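Local coordinates for protein probable fumarate reductase Ifc3 (Shewanella frigidimarina, PDB 1QO8) that reduces fumarate to succinate in vitro, essentially in that direction alone, as a periplasmic flavocytochrome carrying one FAD and four covalently bound c-type hemes per subunit, at residues 380-385 against 410-415; 386-391 against 453-458. All blocks are in the same frame, centred on the assembly; numbering follows the deposited sequence.

Contact 1: residues 380-385 against 410-415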
loop_
_atom_site.group_PDB
_atom_site.type_symbol
_atom_site.label_atom_id
_atom_site.label_comp_id
_atom_site.label_asym_id
_atom_site.label_seq_id
_atom_site.Cartn_x
_atom_site.Cartn_y
_atom_site.Cartn_z
ATOM N N ALA A 380 29.527 21.781 11.275
ATOM C CA ALA A 380 30.189 20.935 10.299
ATOM C C ALA A 380 29.653 21.314 8.901
ATOM O O ALA A 380 28.576 21.812 8.764
ATOM C CB ALA A 380 29.865 19.473 10.575
ATOM N N VAL A 381 30.422 20.947 7.923
ATOM C CA VAL A 381 30.197 21.045 6.522
ATOM C C VAL A 381 29.762 19.659 5.952
ATOM O O VAL A 381 30.206 18.667 6.508
ATOM C CB VAL A 381 31.540 21.448 5.883
ATOM C CG1 VAL A 381 31.573 21.445 4.359
ATOM C CG2 VAL A 381 31.903 22.863 6.383
ATOM N N MET A 382 28.970 19.692 4.868
ATOM C CA MET A 382 28.561 18.472 4.185
ATOM C C MET A 382 28.977 18.554 2.727
ATOM O O MET A 382 28.654 19.527 2.063
ATOM C CB MET A 382 27.047 18.240 4.331
ATOM C CG MET A 382 26.631 16.829 3.827
ATOM S SD MET A 382 24.911 16.487 4.281
ATOM C CE MET A 382 24.029 17.843 3.534
ATOM N N VAL A 383 29.671 17.500 2.328
ATOM C CA VAL A 383 30.344 17.405 1.046
ATOM C C VAL A 383 29.989 16.057 0.367
ATOM O O VAL A 383 29.662 15.061 1.054
ATOM C CB VAL A 383 31.785 17.594 1.497
ATOM C CG1 VAL A 383 32.776 16.506 1.304
ATOM C CG2 VAL A 383 32.312 19.000 1.220
ATOM N N ASN A 384 29.976 16.057 -0.953
ATOM C CA ASN A 384 29.596 14.801 -1.646
ATOM C C ASN A 384 30.822 13.918 -1.780
ATOM O O ASN A 384 31.879 14.277 -1.207
ATOM C CB ASN A 384 28.920 15.118 -2.966
ATOM C CG ASN A 384 29.851 15.739 -3.982
ATOM O OD1 ASN A 384 31.097 15.827 -3.850
ATOM N ND2 ASN A 384 29.136 16.154 -5.026
ATOM N N LYS A 385 30.721 12.772 -2.447
ATOM C CA LYS A 385 31.883 11.877 -2.596
ATOM C C LYS A 385 33.123 12.479 -3.225
ATOM O O LYS A 385 34.260 11.985 -3.062
ATOM C CB LYS A 385 31.388 10.689 -3.477
ATOM C CG LYS A 385 32.324 10.181 -4.539
ATOM C CD LYS A 385 31.761 9.114 -5.465
ATOM C CE LYS A 385 32.824 8.753 -6.513
ATOM N NZ LYS A 385 32.826 9.838 -7.581
ATOM N N GLN A 410 24.718 8.381 -3.798
ATOM C CA GLN A 410 23.676 8.544 -2.775
ATOM C C GLN A 410 24.101 8.627 -1.328
ATOM O O GLN A 410 23.343 8.237 -0.423
ATOM C CB GLN A 410 22.813 7.266 -2.785
ATOM C CG GLN A 410 21.412 7.648 -3.114
ATOM C CD GLN A 410 21.207 7.410 -4.612
ATOM O OE1 GLN A 410 22.175 7.027 -5.278
ATOM N NE2 GLN A 410 19.938 7.636 -4.920
ATOM N N PHE A 411 25.272 9.195 -1.063
ATOM C CA PHE A 411 25.672 9.462 0.320
ATOM C C PHE A 411 26.424 10.801 0.396
ATOM O O PHE A 411 26.750 11.366 -0.632
ATOM C CB PHE A 411 26.553 8.325 0.834
ATOM C CG PHE A 411 27.926 8.318 0.234
ATOM C CD1 PHE A 411 28.145 7.677 -0.962
ATOM C CD2 PHE A 411 28.994 8.947 0.852
ATOM C CE1 PHE A 411 29.401 7.593 -1.557
ATOM C CE2 PHE A 411 30.240 8.959 0.244
ATOM C CZ PHE A 411 30.470 8.272 -0.950
ATOM N N ALA A 412 26.751 11.206 1.616
ATOM C CA ALA A 412 27.577 12.460 1.693
ATOM C C ALA A 412 28.563 12.219 2.808
ATOM O O ALA A 412 28.532 11.168 3.519
ATOM C CB ALA A 412 26.613 13.631 1.926
ATOM N N TRP A 413 29.463 13.144 2.992
ATOM C CA TRP A 413 30.367 13.174 4.141
ATOM C C TRP A 413 30.082 14.353 5.064
ATOM O O TRP A 413 29.989 15.522 4.628
ATOM C CB TRP A 413 31.764 13.319 3.542
ATOM C CG TRP A 413 32.319 12.145 2.806
ATOM C CD1 TRP A 413 32.526 12.033 1.474
ATOM C CD2 TRP A 413 32.859 10.941 3.400
ATOM N NE1 TRP A 413 33.087 10.813 1.205
ATOM C CE2 TRP A 413 33.331 10.145 2.358
ATOM C CE3 TRP A 413 33.032 10.513 4.694
ATOM C CZ2 TRP A 413 33.924 8.880 2.558
ATOM C CZ3 TRP A 413 33.614 9.272 4.942
ATOM C CH2 TRP A 413 34.038 8.460 3.852
ATOM N N ILE A 414 30.045 14.152 6.378
ATOM C CA ILE A 414 29.987 15.330 7.241
ATOM C C ILE A 414 31.381 15.588 7.835
ATOM O O ILE A 414 31.946 14.598 8.322
ATOM C CB ILE A 414 28.889 15.227 8.280
ATOM C CG1 ILE A 414 27.547 15.397 7.538
ATOM C CG2 ILE A 414 29.063 16.239 9.395
ATOM C CD1 ILE A 414 26.332 15.081 8.363
ATOM N N ILE A 415 31.850 16.823 7.678
ATOM C CA ILE A 415 33.294 17.183 7.762
ATOM C C ILE A 415 33.545 18.323 8.734
ATOM O O ILE A 415 32.569 19.044 8.891
ATOM C CB ILE A 415 33.663 17.545 6.340
ATOM C CG1 ILE A 415 34.316 16.213 5.967
ATOM C CG2 ILE A 415 34.310 18.700 5.582
ATOM C CD1 ILE A 415 33.601 15.708 4.777
HETATM O O HOH W 1 28.140 11.765 -2.881
HETATM O O HOH W 2 34.317 9.802 -1.258
#

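Contact 2: residues 386-391 against 453-458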
loop_
_atom_site.group_PDB
_atom_site.type_symbol
_atom_site.label_atom_id
_atom_site.label_comp_id
_atom_site.label_asym_id
_atom_site.label_seq_id
_atom_site.Cartn_x
_atom_site.Cartn_y
_atom_site.Cartn_z
ATOM N N ASP A 386 33.024 13.475 -4.073
ATOM C CA ASP A 386 34.102 14.244 -4.636
ATOM C C ASP A 386 34.707 15.287 -3.680
ATOM O O ASP A 386 35.873 15.693 -3.892
ATOM C CB ASP A 386 33.660 15.007 -5.902
ATOM C CG ASP A 386 33.246 14.012 -6.996
ATOM O OD1 ASP A 386 33.796 12.901 -7.071
ATOM O OD2 ASP A 386 32.318 14.371 -7.768
ATOM N N GLY A 387 33.921 15.686 -2.711
ATOM C CA GLY A 387 34.361 16.752 -1.820
ATOM C C GLY A 387 33.739 18.111 -2.094
ATOM O O GLY A 387 34.281 19.065 -1.547
ATOM N N ASN A 388 32.585 18.212 -2.745
ATOM C CA ASN A 388 31.886 19.434 -3.009
ATOM C C ASN A 388 30.634 19.582 -2.161
ATOM O O ASN A 388 29.881 18.619 -1.993
ATOM C CB ASN A 388 31.433 19.497 -4.518
ATOM C CG ASN A 388 32.677 19.444 -5.395
ATOM O OD1 ASN A 388 33.622 20.208 -5.130
ATOM N ND2 ASN A 388 32.893 18.576 -6.359
ATOM N N ARG A 389 30.345 20.768 -1.649
ATOM C CA ARG A 389 29.125 21.059 -0.921
ATOM C C ARG A 389 28.018 21.024 -1.963
ATOM O O ARG A 389 28.432 21.146 -3.099
ATOM C CB ARG A 389 29.224 22.463 -0.228
ATOM C CG ARG A 389 30.182 22.436 0.992
ATOM C CD ARG A 389 30.368 23.913 1.513
ATOM N NE ARG A 389 29.156 24.255 2.206
ATOM C CZ ARG A 389 28.457 25.386 2.055
ATOM N NH1 ARG A 389 29.052 26.302 1.255
ATOM N NH2 ARG A 389 27.394 25.634 2.796
ATOM N N PHE A 390 26.748 20.871 -1.633
ATOM C CA PHE A 390 25.758 20.684 -2.686
ATOM C C PHE A 390 24.492 21.283 -2.098
ATOM O O PHE A 390 23.513 21.421 -2.737
ATOM C CB PHE A 390 25.422 19.234 -3.080
ATOM C CG PHE A 390 25.375 18.277 -1.897
ATOM C CD1 PHE A 390 26.516 17.730 -1.402
ATOM C CD2 PHE A 390 24.174 17.912 -1.304
ATOM C CE1 PHE A 390 26.456 16.871 -0.295
ATOM C CE2 PHE A 390 24.070 17.102 -0.164
ATOM C CZ PHE A 390 25.246 16.546 0.290
ATOM N N ILE A 391 24.523 21.853 -0.907
ATOM C CA ILE A 391 23.304 22.372 -0.288
ATOM C C ILE A 391 23.738 22.995 1.050
ATOM O O ILE A 391 24.841 22.706 1.517
ATOM C CB ILE A 391 22.167 21.364 -0.103
ATOM C CG1 ILE A 391 20.914 22.178 0.242
ATOM C CG2 ILE A 391 22.387 20.260 0.930
ATOM C CD1 ILE A 391 19.583 21.474 -0.040
ATOM N N VAL A 453 41.293 15.440 -4.039
ATOM C CA VAL A 453 42.177 16.365 -3.356
ATOM C C VAL A 453 41.922 17.812 -3.744
ATOM O O VAL A 453 41.691 18.666 -2.911
ATOM C CB VAL A 453 43.648 15.989 -3.671
ATOM C CG1 VAL A 453 44.574 17.085 -3.135
ATOM C CG2 VAL A 453 43.987 14.649 -3.022
ATOM N N ALA A 454 41.836 18.116 -5.030
ATOM C CA ALA A 454 41.596 19.498 -5.482
ATOM C C ALA A 454 40.203 20.024 -5.203
ATOM O O ALA A 454 39.897 21.186 -4.840
ATOM C CB ALA A 454 41.999 19.529 -6.959
ATOM N N ASP A 455 39.207 19.159 -5.354
ATOM C CA ASP A 455 37.836 19.584 -4.986
ATOM C C ASP A 455 37.730 19.834 -3.473
ATOM O O ASP A 455 37.241 20.912 -3.095
ATOM C CB ASP A 455 36.801 18.607 -5.498
ATOM C CG ASP A 455 36.749 18.436 -6.988
ATOM O OD1 ASP A 455 37.741 18.562 -7.749
ATOM O OD2 ASP A 455 35.623 18.186 -7.479
ATOM N N LEU A 456 38.224 18.949 -2.624
ATOM C CA LEU A 456 38.096 19.178 -1.182
ATOM C C LEU A 456 38.839 20.443 -0.720
ATOM O O LEU A 456 38.296 21.182 0.096
ATOM C CB LEU A 456 38.589 18.039 -0.290
ATOM C CG LEU A 456 38.291 18.200 1.201
ATOM C CD1 LEU A 456 36.794 18.360 1.540
ATOM C CD2 LEU A 456 38.852 17.056 1.999
ATOM N N ALA A 457 40.104 20.594 -1.142
ATOM C CA ALA A 457 40.889 21.776 -0.819
ATOM C C ALA A 457 40.239 23.054 -1.346
ATOM O O ALA A 457 40.257 24.031 -0.659
ATOM C CB ALA A 457 42.288 21.723 -1.501
ATOM N N LYS A 458 39.556 22.999 -2.518
ATOM C CA LYS A 458 38.826 24.187 -2.925
ATOM C C LYS A 458 37.633 24.445 -2.023
ATOM O O LYS A 458 37.234 25.571 -1.735
ATOM C CB LYS A 458 38.415 24.027 -4.402
ATOM C CG LYS A 458 37.499 25.180 -4.805
ATOM C CD LYS A 458 36.957 25.142 -6.211
ATOM C CE LYS A 458 36.286 26.473 -6.613
ATOM N NZ LYS A 458 37.187 27.655 -6.248
HETATM O O HOH W 3 35.326 22.269 -4.953
#

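Contact 1: residues 380-385 against 410-415
Val383 and Trp413 face each other as a hydrogen-bonded pair of two antiparallel strands, 381-383 and 412-415, whose axes approach to 4.7 Å. Their side chains lie on the same side of the sheet as those of Val381 and Ile415. Val383 reaches across with one methyl: its CG1 packs against CD1 of Ile415 at 3.7 Å, the two side chains lying nearly at right angles, and also touches CB of Trp413. The other branch of Ile415, CG2, leans obliquely against CB and CG1 of Val381.

With CG beside its own backbone N (chi1 -70°), Trp413 turns the pyrrole edge of the indole to the end of the opposite strand. Asn384 O lies in the ring plane, 3.6 Å from Trp413 CD1, and a water bridges Trp413 NE1 to Lys385 O. A second water joins Lys385 N to Phe411 O, continuing the link between the two segments past the last direct strand bonds. Here CB of Lys385 meets the Phe411 ring obliquely, 3.6 Å from CZ.

Met382, Ala412 and Ile414 occupy the other face. Met382 extends CG anti to its backbone N (chi1 -170°), setting this carbon 3.7 Å from Ala412 CB and near Ile414 CG1. Ile414 sends CG2 the other way, to 3.5 Å from Ala380 CB. Four backbone bonds fix the register; that from Trp413 N to Val383 O, at 2.7 Å, is almost straight (176°).

Strand 381-383 thus pairs with 412-417, which on its other side bonds to strand 489-505 through Ala412 and Ile414. Helix 397-405 packs on Met382 and Ala412 through Ile404, while helix 453-469 meets Val381 and Val383 on the opposite face.

Contact 2: residues 386-391 against 453-458
The amide of Asn388 and the carboxylate of Asp455 meet at their edges, their planes turned 39° apart. ND2 of Asn388 gives a hydrogen to Asp455 OD2 at 3.0 Å, nearly straight at 167°; the acceptor lies close to the amide plane, and the bond uses the anti side of the carboxylate oxygen. At the carbonyl end of the amide, a water donates both to Asn388 OD1 and to the backbone O of Asp455, so the asparagine holds the Asp455 side chain directly and its main chain through the water. This is loop-to-helix packing: 386-391 follows strand 381-383 within the FAD-binding family region, and its first half rests on the opening turns of helix 453-469.

Asp455 brings its CB to 3.5 Å from Asp386 O. Its carboxylate also comes near that of Asp386, OD2 to OD2 being 5.1 Å; the like charges may disfavour each other slightly. The amide donor probably eases this for Asp455, and Lys385 NZ, close to Asp386 OD1, probably offsets the charge on that side.

Gly387 and Leu456 form the closest CA pair, 4.5 Å apart. Gly387, with its positive phi (103°), lets the loop lie directly against the helix backbone. CD1 of Leu456 lies 4.0 Å from Gly387 O. That same Gly387 oxygen is hydrogen-bonded to OG1 of Thr459, one turn further along the helix.

Contacts 1 and 2 have centres about 9 Å apart and alternate along the chain: the strand of 380-385 runs directly into the loop of 386-391. The loop folds back on the strand pair, placing Phe390 CZ 3.6 Å from Ala412 CB and Arg389 CG 3.5 Å from Met382 O. Asn384 joins them too, its OD1 accepting a hydrogen bond from Asn388 N. Helix 453-469 serves both, receiving the loop at its start and the strand valines at Thr459 and Tyr463. Contact 1 is nearer the substrate site: the Ile414 side chain is about 8 Å from those of His360 and Glu373, inferred succinate ligands, whereas contact 2 lies away from the annotated sites.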